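Local coordinates for choline binding protein PCPA (Streptococcus pneumoniae, PDB 4CP6) that is a pneumococcal surface antigen of the choline-binding family, whose leucine-rich repeat region probably serves to bind other molecules, at residues K318-P323 and H332-L337; K365-K370 and F383-T388; H397-L402 and I412-V417. One frame throughout, in Å; residues are numbered along the deposited sequence.

Contact 1. Residues K318-P323 and H332-L337; sequences KELILP and HVMNGL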
ATOM      1  N   LYS A 318     -10.654   9.309 -21.063  1.00 11.88           N
ATOM      2  CA  LYS A 318     -11.138  10.229 -22.095  1.00 12.29           C
ATOM      3  C   LYS A 318     -12.126  11.274 -21.643  1.00 14.23           C
ATOM      4  O   LYS A 318     -12.206  12.336 -22.266  1.00 13.62           O
ATOM      5  CB  LYS A 318     -11.771   9.434 -23.255  1.00 14.97           C
ATOM      6  CG  LYS A 318     -10.841   8.384 -23.872  1.00 20.28           C
ATOM      7  CD  LYS A 318     -11.583   7.539 -24.933  1.00 26.36           C
ATOM      8  CE  LYS A 318     -10.659   6.548 -25.609  1.00 34.91           C
ATOM      9  NZ  LYS A 318     -11.306   5.865 -26.759  1.00 51.34           N
ATOM     10  N   GLU A 319     -12.902  10.979 -20.596  1.00 13.73           N
ATOM     11  CA  GLU A 319     -13.960  11.872 -20.130  1.00 15.01           C
ATOM     12  C   GLU A 319     -14.236  11.538 -18.701  1.00 15.71           C
ATOM     13  O   GLU A 319     -13.956  10.412 -18.265  1.00 14.49           O
ATOM     14  CB  GLU A 319     -15.246  11.611 -20.965  1.00 17.98           C
ATOM     15  CG  GLU A 319     -16.433  12.505 -20.645  1.00 31.30           C
ATOM     16  CD  GLU A 319     -17.676  12.307 -21.490  1.00 48.89           C
ATOM     17  OE1 GLU A 319     -17.698  11.369 -22.318  1.00 45.88           O
ATOM     18  OE2 GLU A 319     -18.637  13.094 -21.317  1.00 34.25           O
ATOM     19  N   LEU A 320     -14.803  12.507 -17.963  1.00 13.33           N
ATOM     20  CA  LEU A 320     -15.254  12.267 -16.605  1.00 13.25           C
ATOM     21  C   LEU A 320     -16.550  12.988 -16.427  1.00 12.87           C
ATOM     22  O   LEU A 320     -16.634  14.190 -16.724  1.00 12.38           O
ATOM     23  CB  LEU A 320     -14.266  12.777 -15.544  1.00 13.60           C
ATOM     24  CG  LEU A 320     -13.243  11.818 -15.015  1.00 19.40           C
ATOM     25  CD1 LEU A 320     -12.219  12.539 -14.148  1.00 19.94           C
ATOM     26  CD2 LEU A 320     -13.913  10.668 -14.241  1.00 21.38           C
ATOM     27  N   ILE A 321     -17.566  12.271 -15.957  1.00 11.66           N
ATOM     28  CA  ILE A 321     -18.834  12.852 -15.619  1.00 12.61           C
ATOM     29  C   ILE A 321     -19.005  12.734 -14.112  1.00 15.12           C
ATOM     30  O   ILE A 321     -19.276  11.635 -13.609  1.00 16.12           O
ATOM     31  CB  ILE A 321     -19.988  12.191 -16.387  1.00 15.70           C
ATOM     32  CG1 ILE A 321     -19.754  12.336 -17.915  1.00 16.42           C
ATOM     33  CG2 ILE A 321     -21.332  12.779 -15.929  1.00 17.74           C
ATOM     34  CD1 ILE A 321     -20.634  11.404 -18.757  1.00 25.62           C
ATOM     35  N   LEU A 322     -18.824  13.833 -13.387  1.00 12.81           N
ATOM     36  CA  LEU A 322     -19.005  13.826 -11.934  1.00 11.43           C
ATOM     37  C   LEU A 322     -20.512  13.862 -11.662  1.00 14.83           C
ATOM     38  O   LEU A 322     -21.233  14.716 -12.194  1.00 15.15           O
ATOM     39  CB  LEU A 322     -18.305  15.012 -11.275  1.00 12.22           C
ATOM     40  CG  LEU A 322     -16.784  15.113 -11.511  1.00 13.54           C
ATOM     41  CD1 LEU A 322     -16.237  16.417 -10.917  1.00 14.09           C
ATOM     42  CD2 LEU A 322     -16.036  13.879 -10.939  1.00 13.88           C
ATOM     43  N   PRO A 323     -21.004  12.889 -10.896  1.00 11.06           N
ATOM     44  CA  PRO A 323     -22.452  12.773 -10.703  1.00 10.81           C
ATOM     45  C   PRO A 323     -23.043  13.886  -9.891  1.00 13.12           C
ATOM     46  O   PRO A 323     -22.339  14.716  -9.293  1.00 13.76           O
ATOM     47  CB  PRO A 323     -22.640  11.376 -10.096  1.00 12.68           C
ATOM     48  CG  PRO A 323     -21.330  11.082  -9.434  1.00 14.96           C
ATOM     49  CD  PRO A 323     -20.264  11.785 -10.258  1.00 11.63           C
ATOM     50  N   HIS A 332      -6.617  18.009  -4.713  1.00 11.03           N
ATOM     51  CA  HIS A 332      -6.036  17.413  -5.927  1.00 10.66           C
ATOM     52  C   HIS A 332      -6.804  16.179  -6.369  1.00 11.97           C
ATOM     53  O   HIS A 332      -6.214  15.149  -6.681  1.00 12.22           O
ATOM     54  CB  HIS A 332      -4.534  17.115  -5.769  1.00 11.70           C
ATOM     55  CG  HIS A 332      -3.716  18.360  -5.656  1.00 14.06           C
ATOM     56  ND1 HIS A 332      -3.480  19.188  -6.741  1.00 17.13           N
ATOM     57  CD2 HIS A 332      -3.140  18.898  -4.564  1.00 15.26           C
ATOM     58  CE1 HIS A 332      -2.692  20.154  -6.276  1.00 14.94           C
ATOM     59  NE2 HIS A 332      -2.512  20.051  -4.975  1.00 16.60           N
ATOM     60  N   VAL A 333      -8.137  16.284  -6.433  1.00 10.07           N
ATOM     61  CA  VAL A 333      -8.930  15.122  -6.775  1.00  9.82           C
ATOM     62  C   VAL A 333      -8.670  14.659  -8.212  1.00 11.85           C
ATOM     63  O   VAL A 333      -8.743  13.451  -8.475  1.00 11.92           O
ATOM     64  CB  VAL A 333     -10.417  15.354  -6.468  1.00 12.77           C
ATOM     65  CG1 VAL A 333     -10.986  16.506  -7.300  1.00 12.35           C
ATOM     66  CG2 VAL A 333     -11.212  14.076  -6.697  1.00 14.31           C
ATOM     67  N   MET A 334      -8.396  15.610  -9.148  1.00  9.39           N
ATOM     68  CA  MET A 334      -8.113  15.271 -10.554  1.00  8.81           C
ATOM     69  C   MET A 334      -6.815  15.939 -10.955  1.00 11.76           C
ATOM     70  O   MET A 334      -6.726  17.182 -10.999  1.00 12.32           O
ATOM     71  CB  MET A 334      -9.241  15.740 -11.481  1.00 10.15           C
ATOM     72  CG  MET A 334     -10.565  15.001 -11.253  1.00 11.37           C
ATOM     73  SD  MET A 334     -11.944  15.790 -12.140  1.00 12.07           S
ATOM     74  CE  MET A 334     -12.208  17.258 -11.102  1.00 12.02           C
ATOM     75  N   ASN A 335      -5.814  15.144 -11.284  1.00  9.70           N
ATOM     76  CA  ASN A 335      -4.537  15.736 -11.677  1.00 10.82           C
ATOM     77  C   ASN A 335      -3.854  14.814 -12.690  1.00 13.02           C
ATOM     78  O   ASN A 335      -3.739  13.603 -12.454  1.00 11.48           O
ATOM     79  CB  ASN A 335      -3.617  15.972 -10.453  1.00 12.09           C
ATOM     80  CG  ASN A 335      -2.230  16.482 -10.821  1.00 16.69           C
ATOM     81  OD1 ASN A 335      -1.387  15.725 -11.315  1.00 18.60           O
ATOM     82  ND2 ASN A 335      -1.968  17.776 -10.636  1.00 15.77           N
ATOM     83  N   GLY A 336      -3.324  15.385 -13.762  1.00 11.32           N
ATOM     84  CA  GLY A 336      -2.511  14.618 -14.712  1.00 11.51           C
ATOM     85  C   GLY A 336      -3.318  13.616 -15.505  1.00 13.72           C
ATOM     86  O   GLY A 336      -3.189  12.388 -15.318  1.00 12.93           O
ATOM     87  N   LEU A 337      -4.187  14.149 -16.362  1.00 11.63           N
ATOM     88  CA  LEU A 337      -5.147  13.384 -17.186  1.00 11.23           C
ATOM     89  C   LEU A 337      -4.965  13.839 -18.636  1.00 12.44           C
ATOM     90  O   LEU A 337      -5.735  14.648 -19.142  1.00 12.88           O
ATOM     91  CB  LEU A 337      -6.573  13.638 -16.678  1.00 10.78           C
ATOM     92  CG  LEU A 337      -6.768  13.379 -15.145  1.00 12.49           C
ATOM     93  CD1 LEU A 337      -8.064  13.883 -14.638  1.00 13.54           C
ATOM     94  CD2 LEU A 337      -6.550  11.905 -14.784  1.00 12.62           C
TER
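Met334 is the hub of this contact: its thioether touches Leu320 through the sulfur and Leu322 through the terminal methyl, both leucines coming from strand 319-322. The interactions are all apolar; no hydrogen bond joins the two segments. Leu320 and Met334 pass alongside each other in opposite directions, so that the methyl of one is set against the shaft of the other: Leu320 CD1 lies 3.8 Å from Met334 SD and 4.1 Å from Met334 CG. With Leu322 the encounter is end-on, Leu322 CD1 meeting Met334 CE at 4.1 Å. What lets one methionine serve both leucines is the bend at its last torsion (chi3 -74°), which turns CE off the line of the preceding chain, within reach of Leu322. Leu337 adds a looser touch on Leu320, its CD1 being 4.4 Å from Leu320 CD1.

The backbones stay well apart, with the CA atoms of Leu320 and Met334 9.8 Å from each other, a gap bridged by side chains alone. Inward-pointing aliphatic residues from two sheets fill the interior here, as in leucine-rich repeat solenoids, and both segments belong to a BspA-type repeat region. All four residues are buried.

The two strands sit in different parallel sheets: 319-322 is an outermost strand of one and pairs with 342-345, while 334-335 runs between 311-312 and 357-358 in the other. Leu343 of strand 342-345 touches Leu320, Leu322 and Met334, and Phe311 of strand 311-312 touches Leu320 and Met334, which continues the hydrophobic core along the solenoid.

Contact 2. Residues K365-K370 and F383-T388; sequences KEIHIK and FAIPET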
ATOM      1  N   LYS A 365     -10.708  19.872 -23.717  1.00 13.31           N
ATOM      2  CA  LYS A 365     -11.381  20.823 -24.592  1.00 12.55           C
ATOM      3  C   LYS A 365     -12.475  21.576 -23.888  1.00 13.06           C
ATOM      4  O   LYS A 365     -12.709  22.755 -24.168  1.00 12.96           O
ATOM      5  CB  LYS A 365     -11.976  19.994 -25.761  1.00 14.93           C
ATOM      6  CG  LYS A 365     -13.012  20.637 -26.641  1.00 30.74           C
ATOM      7  CD  LYS A 365     -13.351  19.684 -27.799  1.00 42.82           C
ATOM      8  CE  LYS A 365     -14.652  18.942 -27.595  1.00 62.47           C
ATOM      9  NZ  LYS A 365     -15.229  18.473 -28.885  1.00 76.71           N
ATOM     10  N   GLU A 366     -13.179  20.899 -22.963  1.00 12.57           N
ATOM     11  CA  GLU A 366     -14.375  21.511 -22.410  1.00 12.47           C
ATOM     12  C   GLU A 366     -14.710  21.058 -20.998  1.00 12.88           C
ATOM     13  O   GLU A 366     -14.449  19.905 -20.655  1.00 12.08           O
ATOM     14  CB  GLU A 366     -15.588  21.185 -23.327  1.00 14.99           C
ATOM     15  CG  GLU A 366     -15.788  19.703 -23.586  1.00 23.70           C
ATOM     16  CD  GLU A 366     -16.863  19.299 -24.581  1.00 50.91           C
ATOM     17  OE1 GLU A 366     -17.602  20.185 -25.066  1.00 30.34           O
ATOM     18  OE2 GLU A 366     -16.999  18.080 -24.832  1.00 63.86           O
ATOM     19  N   ILE A 367     -15.284  21.971 -20.212  1.00 10.94           N
ATOM     20  CA  ILE A 367     -15.802  21.723 -18.866  1.00 10.32           C
ATOM     21  C   ILE A 367     -17.244  22.204 -18.863  1.00 13.27           C
ATOM     22  O   ILE A 367     -17.512  23.384 -19.149  1.00 12.55           O
ATOM     23  CB  ILE A 367     -14.961  22.418 -17.767  1.00 11.61           C
ATOM     24  CG1 ILE A 367     -13.508  21.910 -17.742  1.00 10.70           C
ATOM     25  CG2 ILE A 367     -15.619  22.234 -16.396  1.00 10.26           C
ATOM     26  CD1 ILE A 367     -12.570  22.747 -16.853  1.00 12.09           C
ATOM     27  N   HIS A 368     -18.173  21.300 -18.529  1.00 12.18           N
ATOM     28  CA  HIS A 368     -19.594  21.622 -18.455  1.00 12.53           C
ATOM     29  C   HIS A 368     -20.005  21.687 -16.996  1.00 13.80           C
ATOM     30  O   HIS A 368     -19.918  20.658 -16.293  1.00 13.57           O
ATOM     31  CB  HIS A 368     -20.431  20.579 -19.207  1.00 13.38           C
ATOM     32  CG  HIS A 368     -20.102  20.476 -20.661  1.00 15.89           C
ATOM     33  ND1 HIS A 368     -20.911  21.072 -21.615  1.00 17.51           N
ATOM     34  CD2 HIS A 368     -19.100  19.817 -21.284  1.00 18.62           C
ATOM     35  CE1 HIS A 368     -20.348  20.808 -22.781  1.00 17.11           C
ATOM     36  NE2 HIS A 368     -19.255  20.052 -22.640  1.00 18.48           N
ATOM     37  N   ILE A 369     -20.444  22.851 -16.519  1.00 13.02           N
ATOM     38  CA  ILE A 369     -20.882  23.060 -15.145  1.00 12.25           C
ATOM     39  C   ILE A 369     -22.393  23.058 -15.176  1.00 15.28           C
ATOM     40  O   ILE A 369     -22.991  23.979 -15.743  1.00 15.02           O
ATOM     41  CB  ILE A 369     -20.308  24.351 -14.556  1.00 13.95           C
ATOM     42  CG1 ILE A 369     -18.748  24.344 -14.686  1.00 13.64           C
ATOM     43  CG2 ILE A 369     -20.800  24.554 -13.112  1.00 14.30           C
ATOM     44  CD1 ILE A 369     -18.007  25.474 -13.951  1.00 16.42           C
ATOM     45  N   LYS A 370     -23.026  22.041 -14.576  1.00 13.69           N
ATOM     46  CA  LYS A 370     -24.490  21.927 -14.665  1.00 12.76           C
ATOM     47  C   LYS A 370     -25.262  22.659 -13.593  1.00 15.42           C
ATOM     48  O   LYS A 370     -26.472  22.842 -13.757  1.00 15.88           O
ATOM     49  CB  LYS A 370     -24.873  20.438 -14.670  1.00 16.52           C
ATOM     50  CG  LYS A 370     -24.358  19.693 -15.891  1.00 18.65           C
ATOM     51  CD  LYS A 370     -24.812  18.244 -15.920  1.00 28.31           C
ATOM     52  CE  LYS A 370     -26.194  18.013 -16.472  1.00 45.04           C
ATOM     53  NZ  LYS A 370     -26.659  16.631 -16.168  1.00 47.11           N
ATOM     54  N   PHE A 383      -8.978  25.859 -10.271  1.00 10.65           N
ATOM     55  CA  PHE A 383      -8.483  25.422 -11.572  1.00 10.24           C
ATOM     56  C   PHE A 383      -7.085  25.920 -11.840  1.00 12.37           C
ATOM     57  O   PHE A 383      -6.771  27.099 -11.595  1.00 11.50           O
ATOM     58  CB  PHE A 383      -9.404  25.998 -12.676  1.00 11.03           C
ATOM     59  CG  PHE A 383     -10.803  25.442 -12.634  1.00 10.30           C
ATOM     60  CD1 PHE A 383     -11.069  24.146 -13.057  1.00 11.12           C
ATOM     61  CD2 PHE A 383     -11.873  26.229 -12.207  1.00 11.51           C
ATOM     62  CE1 PHE A 383     -12.365  23.627 -13.001  1.00 11.54           C
ATOM     63  CE2 PHE A 383     -13.179  25.726 -12.209  1.00 12.49           C
ATOM     64  CZ  PHE A 383     -13.414  24.430 -12.606  1.00 11.44           C
ATOM     65  N   ALA A 384      -6.251  25.054 -12.396  1.00 10.92           N
ATOM     66  CA  ALA A 384      -4.953  25.409 -12.939  1.00 10.65           C
ATOM     67  C   ALA A 384      -4.922  24.649 -14.250  1.00 13.12           C
ATOM     68  O   ALA A 384      -4.467  23.490 -14.333  1.00 12.83           O
ATOM     69  CB  ALA A 384      -3.816  24.988 -12.018  1.00 11.43           C
ATOM     70  N   ILE A 385      -5.546  25.260 -15.264  1.00 10.55           N
ATOM     71  CA  ILE A 385      -5.801  24.590 -16.531  1.00 10.96           C
ATOM     72  C   ILE A 385      -5.363  25.423 -17.735  1.00 11.97           C
ATOM     73  O   ILE A 385      -5.196  26.647 -17.617  1.00 11.66           O
ATOM     74  CB  ILE A 385      -7.324  24.275 -16.638  1.00 12.89           C
ATOM     75  CG1 ILE A 385      -8.199  25.560 -16.672  1.00 13.70           C
ATOM     76  CG2 ILE A 385      -7.778  23.328 -15.504  1.00 12.46           C
ATOM     77  CD1 ILE A 385      -9.689  25.301 -16.995  1.00 12.68           C
ATOM     78  N   PRO A 386      -5.242  24.802 -18.929  1.00 11.82           N
ATOM     79  CA  PRO A 386      -4.895  25.590 -20.123  1.00 12.14           C
ATOM     80  C   PRO A 386      -5.974  26.632 -20.431  1.00 13.00           C
ATOM     81  O   PRO A 386      -7.188  26.401 -20.237  1.00 11.34           O
ATOM     82  CB  PRO A 386      -4.801  24.528 -21.218  1.00 14.02           C
ATOM     83  CG  PRO A 386      -4.466  23.242 -20.467  1.00 16.28           C
ATOM     84  CD  PRO A 386      -5.337  23.360 -19.245  1.00 12.36           C
ATOM     85  N   GLU A 387      -5.544  27.806 -20.938  1.00 11.53           N
ATOM     86  CA  GLU A 387      -6.485  28.864 -21.292  1.00 10.96           C
ATOM     87  C   GLU A 387      -7.417  28.458 -22.436  1.00 13.12           C
ATOM     88  O   GLU A 387      -8.472  29.071 -22.623  1.00 14.30           O
ATOM     89  CB  GLU A 387      -5.730  30.153 -21.614  1.00 12.37           C
ATOM     90  CG  GLU A 387      -6.638  31.352 -21.788  1.00 13.47           C
ATOM     91  CD  GLU A 387      -5.847  32.638 -21.809  1.00 18.61           C
ATOM     92  OE1 GLU A 387      -5.364  33.007 -22.903  1.00 17.66           O
ATOM     93  OE2 GLU A 387      -5.610  33.209 -20.721  1.00 17.66           O
ATOM     94  N   THR A 388      -7.023  27.419 -23.206  1.00 12.06           N
ATOM     95  CA  THR A 388      -7.839  26.956 -24.339  1.00 12.30           C
ATOM     96  C   THR A 388      -9.073  26.154 -23.922  1.00 14.34           C
ATOM     97  O   THR A 388      -9.953  25.905 -24.750  1.00 15.44           O
ATOM     98  CB  THR A 388      -6.985  26.127 -25.266  1.00 14.77           C
ATOM     99  OG1 THR A 388      -6.307  25.143 -24.488  1.00 14.62           O
ATOM    100  CG2 THR A 388      -5.994  26.981 -26.038  1.00 15.80           C
TER
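The backbones of 365-370 and 383-388 draw together at one end, where the CA atoms of Lys365 and Thr388 are 7.1 Å apart, and diverge toward Ile369 and Phe383. Between the diverging chains, Ile367 reaches out from strand 366-369 to meet two residues of the loop, and one methyl does the touching in both cases. Ile367 CD1 lies 3.9 Å from Ile385 CD1, the two isoleucines extending toward each other tip to tip, and 4.0 Å from Phe383 CE1. Phe383 arrives differently: its side chain slides past Ile367 in the opposite direction, and the methyl meets the ring obliquely. In Ile385 the longer branch sits between the backbone N and the carbonyl carbon (chi1 64°), and the extended chi2 then carries CD1 out to the strand.

This is the interior of the leucine-rich repeat solenoid, closed by apolar side chains from a strand on one side and an irregular segment on the other. Leu357 of strand 357-358 touches Ile367, Phe383 and Ile385 alike, and Phe391 of the following strand packs edge-to-face with the Phe383 ring while also touching both isoleucines. The core residues are therefore held from both directions along the solenoid.

On the outer side of strand 366-369, His368 NE2 gives a weak hydrogen bond to Glu366 OE1 at 2.9 Å (N-H...O angle 147°), with the carboxylate carbon at the edge of the imidazole and in its plane. The ring also stacks on Tyr392 of the adjoining strand, and Glu366 OE2 has a weak hydrogen bond to Ser342 OG.

Contact 3. Residues H397-L402 and I412-V417; sequences HIKDVL and IIVEKV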
ATOM      1  N   HIS A 397     -24.286  34.884 -14.054  1.00 16.52           N
ATOM      2  CA  HIS A 397     -23.670  34.984 -12.724  1.00 16.96           C
ATOM      3  C   HIS A 397     -22.550  33.947 -12.585  1.00 17.25           C
ATOM      4  O   HIS A 397     -21.457  34.293 -12.134  1.00 17.45           O
ATOM      5  CB  HIS A 397     -24.675  34.826 -11.578  1.00 18.19           C
ATOM      6  CG  HIS A 397     -24.030  34.828 -10.222  1.00 20.80           C
ATOM      7  ND1 HIS A 397     -23.287  35.912  -9.780  1.00 22.63           N
ATOM      8  CD2 HIS A 397     -23.968  33.847  -9.287  1.00 22.35           C
ATOM      9  CE1 HIS A 397     -22.847  35.584  -8.575  1.00 21.82           C
ATOM     10  NE2 HIS A 397     -23.238  34.352  -8.232  1.00 22.52           N
ATOM     11  N   ILE A 398     -22.798  32.695 -13.000  1.00 15.07           N
ATOM     12  CA  ILE A 398     -21.730  31.689 -12.898  1.00 14.44           C
ATOM     13  C   ILE A 398     -20.531  32.064 -13.803  1.00 15.91           C
ATOM     14  O   ILE A 398     -19.385  31.926 -13.378  1.00 14.31           O
ATOM     15  CB  ILE A 398     -22.300  30.293 -13.114  1.00 16.22           C
ATOM     16  CG1 ILE A 398     -23.158  29.953 -11.877  1.00 16.20           C
ATOM     17  CG2 ILE A 398     -21.165  29.242 -13.313  1.00 16.43           C
ATOM     18  CD1 ILE A 398     -24.091  28.724 -12.029  1.00 20.54           C
ATOM     19  N   LYS A 399     -20.785  32.653 -14.997  1.00 13.58           N
ATOM     20  CA  LYS A 399     -19.711  33.152 -15.849  1.00 12.95           C
ATOM     21  C   LYS A 399     -18.938  34.244 -15.085  1.00 15.69           C
ATOM     22  O   LYS A 399     -17.707  34.262 -15.134  1.00 14.90           O
ATOM     23  CB  LYS A 399     -20.304  33.695 -17.181  1.00 14.28           C
ATOM     24  CG  LYS A 399     -19.287  34.400 -18.066  1.00 15.04           C
ATOM     25  CD  LYS A 399     -19.805  34.559 -19.491  1.00 17.47           C
ATOM     26  CE  LYS A 399     -18.798  35.239 -20.385  1.00 17.66           C
ATOM     27  NZ  LYS A 399     -19.196  35.071 -21.807  1.00 22.33           N
ATOM     28  N   ASP A 400     -19.650  35.152 -14.383  1.00 13.59           N
ATOM     29  CA  ASP A 400     -18.985  36.220 -13.618  1.00 13.41           C
ATOM     30  C   ASP A 400     -18.103  35.641 -12.527  1.00 13.96           C
ATOM     31  O   ASP A 400     -16.993  36.121 -12.284  1.00 13.32           O
ATOM     32  CB  ASP A 400     -20.006  37.182 -12.977  1.00 15.38           C
ATOM     33  CG  ASP A 400     -20.836  37.986 -13.957  1.00 20.14           C
ATOM     34  OD1 ASP A 400     -20.413  38.123 -15.126  1.00 19.18           O
ATOM     35  OD2 ASP A 400     -21.895  38.498 -13.543  1.00 22.32           O
ATOM     36  N   VAL A 401     -18.607  34.607 -11.840  1.00 13.71           N
ATOM     37  CA  VAL A 401     -17.815  33.955 -10.790  1.00 13.11           C
ATOM     38  C   VAL A 401     -16.545  33.332 -11.408  1.00 14.83           C
ATOM     39  O   VAL A 401     -15.420  33.528 -10.892  1.00 14.27           O
ATOM     40  CB  VAL A 401     -18.673  32.906 -10.045  1.00 16.24           C
ATOM     41  CG1 VAL A 401     -17.787  32.014  -9.176  1.00 16.57           C
ATOM     42  CG2 VAL A 401     -19.758  33.593  -9.212  1.00 16.64           C
ATOM     43  N   LEU A 402     -16.687  32.623 -12.521  1.00 13.76           N
ATOM     44  CA  LEU A 402     -15.494  32.063 -13.182  1.00 13.54           C
ATOM     45  C   LEU A 402     -14.515  33.136 -13.633  1.00 16.55           C
ATOM     46  O   LEU A 402     -13.325  33.026 -13.339  1.00 15.03           O
ATOM     47  CB  LEU A 402     -15.865  31.213 -14.386  1.00 13.41           C
ATOM     48  CG  LEU A 402     -16.422  29.842 -14.102  1.00 16.66           C
ATOM     49  CD1 LEU A 402     -16.868  29.191 -15.394  1.00 17.06           C
ATOM     50  CD2 LEU A 402     -15.359  28.927 -13.402  1.00 16.42           C
ATOM     51  N   ILE A 412     -15.978  31.262 -22.082  1.00 13.21           N
ATOM     52  CA  ILE A 412     -17.096  30.818 -21.254  1.00 12.47           C
ATOM     53  C   ILE A 412     -18.380  31.082 -22.028  1.00 17.44           C
ATOM     54  O   ILE A 412     -18.677  32.241 -22.388  1.00 16.41           O
ATOM     55  CB  ILE A 412     -17.141  31.499 -19.880  1.00 14.36           C
ATOM     56  CG1 ILE A 412     -15.791  31.329 -19.123  1.00 14.63           C
ATOM     57  CG2 ILE A 412     -18.318  30.944 -19.065  1.00 15.54           C
ATOM     58  CD1 ILE A 412     -15.651  32.236 -17.964  1.00 15.13           C
ATOM     59  N   ILE A 413     -19.124  30.002 -22.280  1.00 14.01           N
ATOM     60  CA  ILE A 413     -20.398  30.030 -23.017  1.00 14.50           C
ATOM     61  C   ILE A 413     -21.555  29.836 -22.051  1.00 16.78           C
ATOM     62  O   ILE A 413     -21.595  28.836 -21.308  1.00 17.68           O
ATOM     63  CB  ILE A 413     -20.371  28.973 -24.148  1.00 17.86           C
ATOM     64  CG1 ILE A 413     -19.194  29.278 -25.121  1.00 18.92           C
ATOM     65  CG2 ILE A 413     -21.727  28.942 -24.895  1.00 18.28           C
ATOM     66  CD1 ILE A 413     -18.798  28.133 -26.072  1.00 26.17           C
ATOM     67  N   VAL A 414     -22.501  30.778 -22.033  1.00 15.56           N
ATOM     68  CA  VAL A 414     -23.698  30.685 -21.196  1.00 15.82           C
ATOM     69  C   VAL A 414     -24.779  30.013 -22.058  1.00 22.14           C
ATOM     70  O   VAL A 414     -25.169  30.548 -23.102  1.00 20.82           O
ATOM     71  CB  VAL A 414     -24.169  32.064 -20.659  1.00 18.91           C
ATOM     72  CG1 VAL A 414     -25.460  31.935 -19.860  1.00 19.55           C
ATOM     73  CG2 VAL A 414     -23.075  32.721 -19.817  1.00 19.19           C
ATOM     74  N   GLU A 415     -25.262  28.851 -21.631  1.00 19.99           N
ATOM     75  CA  GLU A 415     -26.295  28.121 -22.377  1.00 21.64           C
ATOM     76  C   GLU A 415     -27.620  28.914 -22.406  1.00 26.95           C
ATOM     77  O   GLU A 415     -27.923  29.657 -21.473  1.00 26.95           O
ATOM     78  CB  GLU A 415     -26.513  26.750 -21.703  1.00 24.01           C
ATOM     79  CG  GLU A 415     -27.434  25.770 -22.426  1.00 40.56           C
ATOM     80  CD  GLU A 415     -27.409  24.324 -21.952  1.00 68.62           C
ATOM     81  OE1 GLU A 415     -27.148  24.085 -20.748  1.00 62.08           O
ATOM     82  OE2 GLU A 415     -27.677  23.428 -22.787  1.00 58.43           O
ATOM     83  N   LYS A 416     -28.396  28.750 -23.481  1.00 24.19           N
ATOM     84  CA  LYS A 416     -29.728  29.345 -23.612  1.00 24.92           C
ATOM     85  C   LYS A 416     -30.638  28.714 -22.535  1.00 31.52           C
ATOM     86  O   LYS A 416     -30.471  27.528 -22.224  1.00 32.15           O
ATOM     87  CB  LYS A 416     -30.301  29.048 -25.001  1.00 27.16           C
ATOM     88  CG  LYS A 416     -29.630  29.817 -26.122  1.00 31.74           C
ATOM     89  CD  LYS A 416     -30.335  29.526 -27.445  1.00 34.80           C
ATOM     90  CE  LYS A 416     -29.875  30.446 -28.547  1.00 30.79           C
ATOM     91  NZ  LYS A 416     -28.454  30.189 -28.937  1.00 25.95           N
ATOM     92  N   VAL A 417     -31.561  29.505 -21.947  1.00 28.21           N
ATOM     93  CA  VAL A 417     -32.473  29.034 -20.887  1.00 56.62           C
ATOM     94  C   VAL A 417     -33.445  27.936 -21.387  1.00 82.62           C
ATOM     95  O   VAL A 417     -33.879  27.942 -22.538  1.00 42.14           O
ATOM     96  CB  VAL A 417     -33.213  30.210 -20.189  1.00 60.62           C
ATOM     97  CG1 VAL A 417     -34.297  29.710 -19.232  1.00 60.38           C
ATOM     98  CG2 VAL A 417     -32.229  31.115 -19.452  1.00 60.40           C
TER
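Lys399 runs alongside Ile412 and Val414 where helix 396-405 packs on strand 412-414, the last two elements of a beta-alpha-beta unit that begins with strand 390-393 and lies near the end of the modelled chain. Helix and strand run nearly antiparallel, with their axes 8.9 Å apart at closest approach.

Most of the touching pairs are apolar. The aliphatic part of Lys399 crosses Ile412 obliquely, with Lys399 CG 3.7 Å from Ile412 CG2, and meets Val414 at about a right angle, Lys399 CD being 3.8 Å from Val414 CG2. A helical turn further on, Leu402 approaches the other branch of the isoleucine: Leu402 CB is 3.7 Å from Ile412 CD1. Ile412 is thus held at both ends, its CG2 beside the lysine and its CD1 against the leucine. Leu402 also packs on Phe391 and Val393 of strand 390-393, and so joins the helix to the core of the repeats, while Ile413, on the opposite side of the strand from Ile412, touches Tyr392.

The polar contribution is a single bond. From CG outward the lysine chain is fully extended, and with CG anti to the backbone N (chi1 173°) it leaves the helix nearly perpendicular to the axis and runs down past the outer edge of strand 412-414, the edge away from strand 390-393. Its ammonium group reaches the backbone at that edge. Lys399 NZ donates to Ile412 O at 2.9 Å, with a C=O...N angle of 152° and the nitrogen tilted 23° from the carbonyl plane.

The contacts follow one another along the chain, each closing before the next opens, and march toward the C-terminal end of the solenoid. Centres of contacts 1 and 2 are 11 Å apart, those of contacts 2 and 3 13 Å, and those of contacts 1 and 3 21 Å. All three reach one five-stranded parallel sheet, with 319-322 and 412-414 as its outermost strands and 366-369 in the middle. Contacts 1 and 2 do not touch, whereas Leu402 of contact 3 packs on two residues of contact 2: its CD2 lies 4.1 Å from Phe383 CE2, and its CD1 4.1 Å from Ile369 CD1. Helix 396-405 and strand 412-414 probably close the C-terminal end of the repeat core.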